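Local atomic coordinates of five-membered-cyclitol-phosphate synthase (Streptomyces citricolor, PDB entry 6K96), a protein that belongs to the myo-inositol-1-phosphate synthase family and binds nicotinamide-adenine-dinucleotide, with a sodium ion also present in the model. Residues 191-196 with 286-291; 304-309 with 346-351. All coordinates share one frame; numbering follows the deposited sequence.

Contact 1. Residues 191-196 with 286-291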
loop_
_atom_site.group_PDB
_atom_site.type_symbol
_atom_site.label_atom_id
_atom_site.label_comp_id
_atom_site.label_asym_id
_atom_site.label_seq_id
_atom_site.Cartn_x
_atom_site.Cartn_y
_atom_site.Cartn_z
ATOM N N SER B 191 -12.228 -12.393 1.794
ATOM C CA SER B 191 -13.622 -11.912 1.907
ATOM C C SER B 191 -13.942 -11.617 3.381
ATOM O O SER B 191 -14.683 -10.637 3.663
ATOM C CB SER B 191 -14.599 -12.875 1.211
ATOM O OG SER B 191 -14.869 -12.466 -0.171
ATOM N N VAL B 192 -13.416 -12.406 4.317
ATOM C CA VAL B 192 -13.625 -12.096 5.753
ATOM C C VAL B 192 -12.891 -10.791 6.075
ATOM O O VAL B 192 -13.470 -9.997 6.798
ATOM C CB VAL B 192 -13.212 -13.259 6.672
ATOM C CG1 VAL B 192 -11.687 -13.486 6.704
ATOM C CG2 VAL B 192 -13.734 -13.004 8.077
ATOM N N VAL B 193 -11.722 -10.521 5.509
ATOM C CA VAL B 193 -11.055 -9.205 5.730
ATOM C C VAL B 193 -11.903 -8.102 5.120
ATOM O O VAL B 193 -12.145 -7.132 5.779
ATOM C CB VAL B 193 -9.626 -9.079 5.179
ATOM C CG1 VAL B 193 -9.079 -7.692 5.464
ATOM C CG2 VAL B 193 -8.703 -10.139 5.715
ATOM N N HIS B 194 -12.298 -8.220 3.860
ATOM C CA HIS B 194 -13.073 -7.133 3.202
ATOM C C HIS B 194 -14.336 -6.846 4.023
ATOM O O HIS B 194 -14.655 -5.673 4.303
ATOM C CB HIS B 194 -13.392 -7.516 1.762
ATOM C CG HIS B 194 -13.884 -6.386 0.938
ATOM N ND1 HIS B 194 -13.942 -6.479 -0.416
ATOM C CD2 HIS B 194 -14.251 -5.131 1.251
ATOM C CE1 HIS B 194 -14.342 -5.323 -0.908
ATOM N NE2 HIS B 194 -14.536 -4.487 0.085
ATOM N N ARG B 195 -15.006 -7.921 4.419
ATOM C CA ARG B 195 -16.332 -7.904 5.079
ATOM C C ARG B 195 -16.191 -7.242 6.453
ATOM O O ARG B 195 -17.078 -6.503 6.809
ATOM C CB ARG B 195 -16.853 -9.359 5.066
ATOM C CG ARG B 195 -18.113 -9.634 5.868
ATOM C CD ARG B 195 -18.366 -11.143 6.019
ATOM N NE ARG B 195 -19.624 -11.311 6.751
ATOM C CZ ARG B 195 -20.763 -11.845 6.274
ATOM N NH1 ARG B 195 -20.822 -12.368 5.059
ATOM N NH2 ARG B 195 -21.845 -11.883 7.040
ATOM N N ALA B 196 -15.126 -7.569 7.197
ATOM C CA ALA B 196 -14.869 -7.037 8.544
ATOM C C ALA B 196 -14.716 -5.517 8.441
ATOM O O ALA B 196 -15.268 -4.802 9.319
ATOM C CB ALA B 196 -13.634 -7.668 9.149
ATOM N N LEU B 286 -5.602 -1.749 1.195
ATOM C CA LEU B 286 -5.064 -2.916 1.924
ATOM C C LEU B 286 -4.416 -3.880 0.904
ATOM O O LEU B 286 -4.845 -3.894 -0.218
ATOM C CB LEU B 286 -6.168 -3.560 2.766
ATOM C CG LEU B 286 -5.751 -4.824 3.499
ATOM C CD1 LEU B 286 -6.579 -5.016 4.771
ATOM C CD2 LEU B 286 -5.869 -6.070 2.661
ATOM N N LYS B 287 -3.280 -4.508 1.258
ATOM C CA LYS B 287 -2.741 -5.684 0.548
ATOM C C LYS B 287 -2.715 -6.869 1.510
ATOM O O LYS B 287 -2.363 -6.639 2.647
ATOM C CB LYS B 287 -1.361 -5.391 -0.003
ATOM C CG LYS B 287 -0.777 -6.616 -0.669
ATOM C CD LYS B 287 0.490 -6.367 -1.373
ATOM C CE LYS B 287 1.086 -7.684 -1.840
ATOM N NZ LYS B 287 2.511 -7.523 -2.212
ATOM N N LEU B 288 -3.149 -8.050 1.058
ATOM C CA LEU B 288 -3.101 -9.328 1.777
ATOM C C LEU B 288 -2.223 -10.256 0.971
ATOM O O LEU B 288 -2.412 -10.282 -0.231
ATOM C CB LEU B 288 -4.513 -9.849 1.913
ATOM C CG LEU B 288 -4.650 -11.269 2.441
ATOM C CD1 LEU B 288 -3.919 -11.438 3.749
ATOM C CD2 LEU B 288 -6.118 -11.663 2.594
ATOM N N LYS B 289 -1.179 -10.842 1.565
ATOM C CA LYS B 289 -0.450 -11.954 0.905
ATOM C C LYS B 289 -0.629 -13.176 1.786
ATOM O O LYS B 289 -0.498 -12.963 2.971
ATOM C CB LYS B 289 1.010 -11.609 0.631
ATOM C CG LYS B 289 1.664 -12.493 -0.425
ATOM C CD LYS B 289 3.032 -12.033 -0.832
ATOM C CE LYS B 289 3.349 -12.298 -2.294
ATOM N NZ LYS B 289 4.300 -13.434 -2.485
ATOM N N VAL B 290 -0.948 -14.361 1.237
ATOM C CA VAL B 290 -1.019 -15.649 1.975
ATOM C C VAL B 290 -0.485 -16.797 1.119
ATOM O O VAL B 290 -0.381 -16.637 -0.119
ATOM C CB VAL B 290 -2.467 -15.903 2.394
ATOM C CG1 VAL B 290 -2.988 -14.787 3.264
ATOM C CG2 VAL B 290 -3.386 -16.111 1.205
ATOM N N GLN B 291 -0.126 -17.913 1.741
ATOM C CA GLN B 291 0.177 -19.200 1.040
ATOM C C GLN B 291 -1.161 -19.890 0.814
ATOM O O GLN B 291 -1.609 -20.551 1.743
ATOM C CB GLN B 291 0.901 -20.270 1.859
ATOM C CG GLN B 291 2.360 -20.492 1.589
ATOM C CD GLN B 291 2.932 -20.502 0.191
ATOM O OE1 GLN B 291 4.085 -20.144 0.081
ATOM N NE2 GLN B 291 2.222 -20.900 -0.853
#
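Val-193, on helix 190-203, reaches strand 281-291 with its two methyl groups, each meeting a different leucine. From CA its CB points toward the strand, and there the side chain forks. Val-193 CG1, set anti to the backbone N (chi1 180°), comes within 3.7 Å of Leu-286 CD1, the closer of the two approaches; the Val-193 and Leu-286 side chains cross obliquely. Val-193 CG2, anti to the carbonyl carbon, turns to the other leucine and lies 4.3 Å from Leu-288 CD2, a looser touch. Leu-286 and Leu-288 are two apart on the strand, so both present their side chains on the face turned to the helix, while Lys-287 between them points off the opposite face. The backbones stay well separated, with 8.9 Å between Val-193 CA and Leu-288 CA. Leu-286 and Leu-288 also rest on Leu-270 and Ala-268 of the adjoining strand 265-275, and the sheet continues into a second subunit, whose Leu-197 packs on Val-193 and whose Ile-284 packs on Leu-286. No hydrogen bond joins the two segments: between 191-196 and 286-291 the side chains meet by methyl groups, a small buried apolar contact at a subunit interface, consistent with cohesion by dispersion and the exclusion of water.

Contact 2. Residues 304-309 with 346-351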
loop_
_atom_site.group_PDB
_atom_site.type_symbol
_atom_site.label_atom_id
_atom_site.label_comp_id
_atom_site.label_asym_id
_atom_site.label_seq_id
_atom_site.Cartn_x
_atom_site.Cartn_y
_atom_site.Cartn_z
ATOM N N ILE B 304 -10.731 -32.899 9.016
ATOM C CA ILE B 304 -10.379 -34.347 8.946
ATOM C C ILE B 304 -10.379 -34.930 10.354
ATOM O O ILE B 304 -10.674 -36.126 10.495
ATOM C CB ILE B 304 -9.059 -34.670 8.239
ATOM C CG1 ILE B 304 -7.885 -33.934 8.880
ATOM C CG2 ILE B 304 -9.182 -34.426 6.748
ATOM C CD1 ILE B 304 -6.596 -34.138 8.143
ATOM N N ARG B 305 -10.034 -34.141 11.365
ATOM C CA ARG B 305 -10.019 -34.658 12.752
ATOM C C ARG B 305 -11.470 -34.673 13.240
ATOM O O ARG B 305 -11.810 -35.592 14.043
ATOM C CB ARG B 305 -9.141 -33.836 13.695
ATOM C CG ARG B 305 -7.638 -34.033 13.554
ATOM C CD ARG B 305 -6.890 -32.704 13.587
ATOM N NE ARG B 305 -6.599 -32.092 14.870
ATOM C CZ ARG B 305 -6.466 -30.774 15.098
ATOM N NH1 ARG B 305 -6.610 -29.868 14.154
ATOM N NH2 ARG B 305 -6.171 -30.345 16.295
ATOM N N ILE B 306 -12.297 -33.708 12.810
ATOM C CA ILE B 306 -13.719 -33.699 13.233
ATOM C C ILE B 306 -14.317 -34.996 12.713
ATOM O O ILE B 306 -14.989 -35.695 13.491
ATOM C CB ILE B 306 -14.491 -32.460 12.779
ATOM C CG1 ILE B 306 -13.904 -31.158 13.309
ATOM C CG2 ILE B 306 -15.933 -32.590 13.228
ATOM C CD1 ILE B 306 -14.418 -29.934 12.560
ATOM N N ALA B 307 -13.970 -35.318 11.468
ATOM C CA ALA B 307 -14.363 -36.529 10.712
ATOM C C ALA B 307 -13.986 -37.787 11.488
ATOM O O ALA B 307 -14.904 -38.522 11.907
ATOM C CB ALA B 307 -13.692 -36.509 9.359
ATOM N N ALA B 308 -12.685 -38.056 11.640
ATOM C CA ALA B 308 -12.153 -39.313 12.222
ATOM C C ALA B 308 -12.711 -39.519 13.628
ATOM O O ALA B 308 -13.249 -40.615 13.872
ATOM C CB ALA B 308 -10.652 -39.345 12.180
ATOM N N ALA B 309 -12.650 -38.515 14.503
ATOM C CA ALA B 309 -13.048 -38.669 15.924
ATOM C C ALA B 309 -14.530 -39.044 16.004
ATOM O O ALA B 309 -14.882 -39.877 16.818
ATOM C CB ALA B 309 -12.759 -37.423 16.711
ATOM N N ARG B 346 -16.955 -29.656 22.284
ATOM C CA ARG B 346 -16.877 -30.050 23.723
ATOM C C ARG B 346 -17.447 -31.472 23.886
ATOM O O ARG B 346 -16.745 -32.308 24.509
ATOM C CB ARG B 346 -17.587 -28.957 24.526
ATOM C CG ARG B 346 -17.571 -29.127 26.029
ATOM C CD ARG B 346 -18.584 -28.179 26.650
ATOM N NE ARG B 346 -19.927 -28.339 26.111
ATOM C CZ ARG B 346 -20.741 -29.392 26.326
ATOM N NH1 ARG B 346 -20.381 -30.438 27.070
ATOM N NH2 ARG B 346 -21.937 -29.381 25.764
ATOM N N GLN B 347 -18.629 -31.749 23.300
ATOM C CA GLN B 347 -19.254 -33.098 23.341
ATOM C C GLN B 347 -18.336 -34.099 22.621
ATOM O O GLN B 347 -18.117 -35.187 23.156
ATOM C CB GLN B 347 -20.685 -33.061 22.791
ATOM C CG GLN B 347 -21.696 -32.426 23.751
ATOM C CD GLN B 347 -23.113 -32.434 23.217
ATOM O OE1 GLN B 347 -23.962 -31.660 23.667
ATOM N NE2 GLN B 347 -23.388 -33.304 22.248
ATOM N N LEU B 348 -17.767 -33.728 21.477
ATOM C CA LEU B 348 -16.970 -34.668 20.649
ATOM C C LEU B 348 -15.705 -35.071 21.400
ATOM O O LEU B 348 -15.347 -36.274 21.373
ATOM C CB LEU B 348 -16.599 -34.018 19.314
ATOM C CG LEU B 348 -15.739 -34.874 18.392
ATOM C CD1 LEU B 348 -16.385 -36.239 18.163
ATOM C CD2 LEU B 348 -15.520 -34.142 17.078
ATOM N N ASP B 349 -15.037 -34.084 22.006
ATOM C CA ASP B 349 -13.781 -34.271 22.776
ATOM C C ASP B 349 -14.081 -35.149 24.003
ATOM O O ASP B 349 -13.291 -36.085 24.307
ATOM C CB ASP B 349 -13.190 -32.913 23.182
ATOM C CG ASP B 349 -12.425 -32.175 22.086
ATOM O OD1 ASP B 349 -11.833 -32.856 21.211
ATOM O OD2 ASP B 349 -12.440 -30.912 22.104
ATOM N N ALA B 350 -15.178 -34.836 24.694
ATOM C CA ALA B 350 -15.504 -35.389 26.022
ATOM C C ALA B 350 -16.068 -36.814 25.866
ATOM O O ALA B 350 -15.913 -37.630 26.820
ATOM C CB ALA B 350 -16.439 -34.449 26.758
ATOM N N VAL B 351 -16.687 -37.144 24.734
ATOM C CA VAL B 351 -17.220 -38.525 24.577
ATOM C C VAL B 351 -15.998 -39.388 24.310
ATOM O O VAL B 351 -15.829 -40.400 24.958
ATOM C CB VAL B 351 -18.314 -38.660 23.501
ATOM C CG1 VAL B 351 -18.575 -40.107 23.156
ATOM C CG2 VAL B 351 -19.611 -37.996 23.931
#
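Leu-348 of helix 338-353 meets helix 292-313 through both of its terminal methyls, which touch Ile-306 and Ala-309. Along 346-351, the first residue to take part is Leu-348, the third of the segment, with its CB directed toward 304-309 and CG anti to the backbone N (chi1 178°), which carries the branch outward to the other backbone. Leu-348 CD2 lies 3.9 Å from Ile-306 O and 4.2 Å from Ile-306 CG2; the Ile-306 and Leu-348 side chains cross at about a right angle. Leu-348 CD1 sits 4.1 Å from Ala-309 CB and about as near the backbone carbon, 4.0 Å from Ala-309 C. The small side chain of Ala-309 is consistent with the close approach of the two backbones here, with 7.3 Å between Ala-309 CA and Leu-348 CA. Asp-349 comes next, its CB directed away from 304-309, and its OD1 accepts a hydrogen bond from Gly-48 N, in the turn between strands 46-47 and 50-51. On the partner helix, Ile-306 also packs on Ser-319, Ala-321 and Ala-322, while Ala-307 and Ala-308 lie against Val-127 of the parallel sheet. Within these segments one leucine joins the last modelled helix, 338-353, to helix 292-313, which backs this sheet; with no hydrogen bond between the segments, the contact is apolar and non-directional.

The two contacts come in series along the chain: contact 1 closes at strand 281-291 before contact 2 opens on helix 292-313, the element that directly follows that strand. Their centres are about 30 Å apart and their nearest atoms about 16 Å, so they do not touch. Contact 1 belongs to the mixed sheet, which runs on into a second subunit; contact 2 lies beside the six-stranded parallel sheet, where no other chain of the assembly touches its segments. The passage from strand 281-291 to helix 292-313 therefore leads from a region of subunit assembly to the parallel sheet, whose 3-2-1-4-5-6 order is that of a Rossmann-type fold, passing Ser-293, which with Asn-15 lies at the sodium ion.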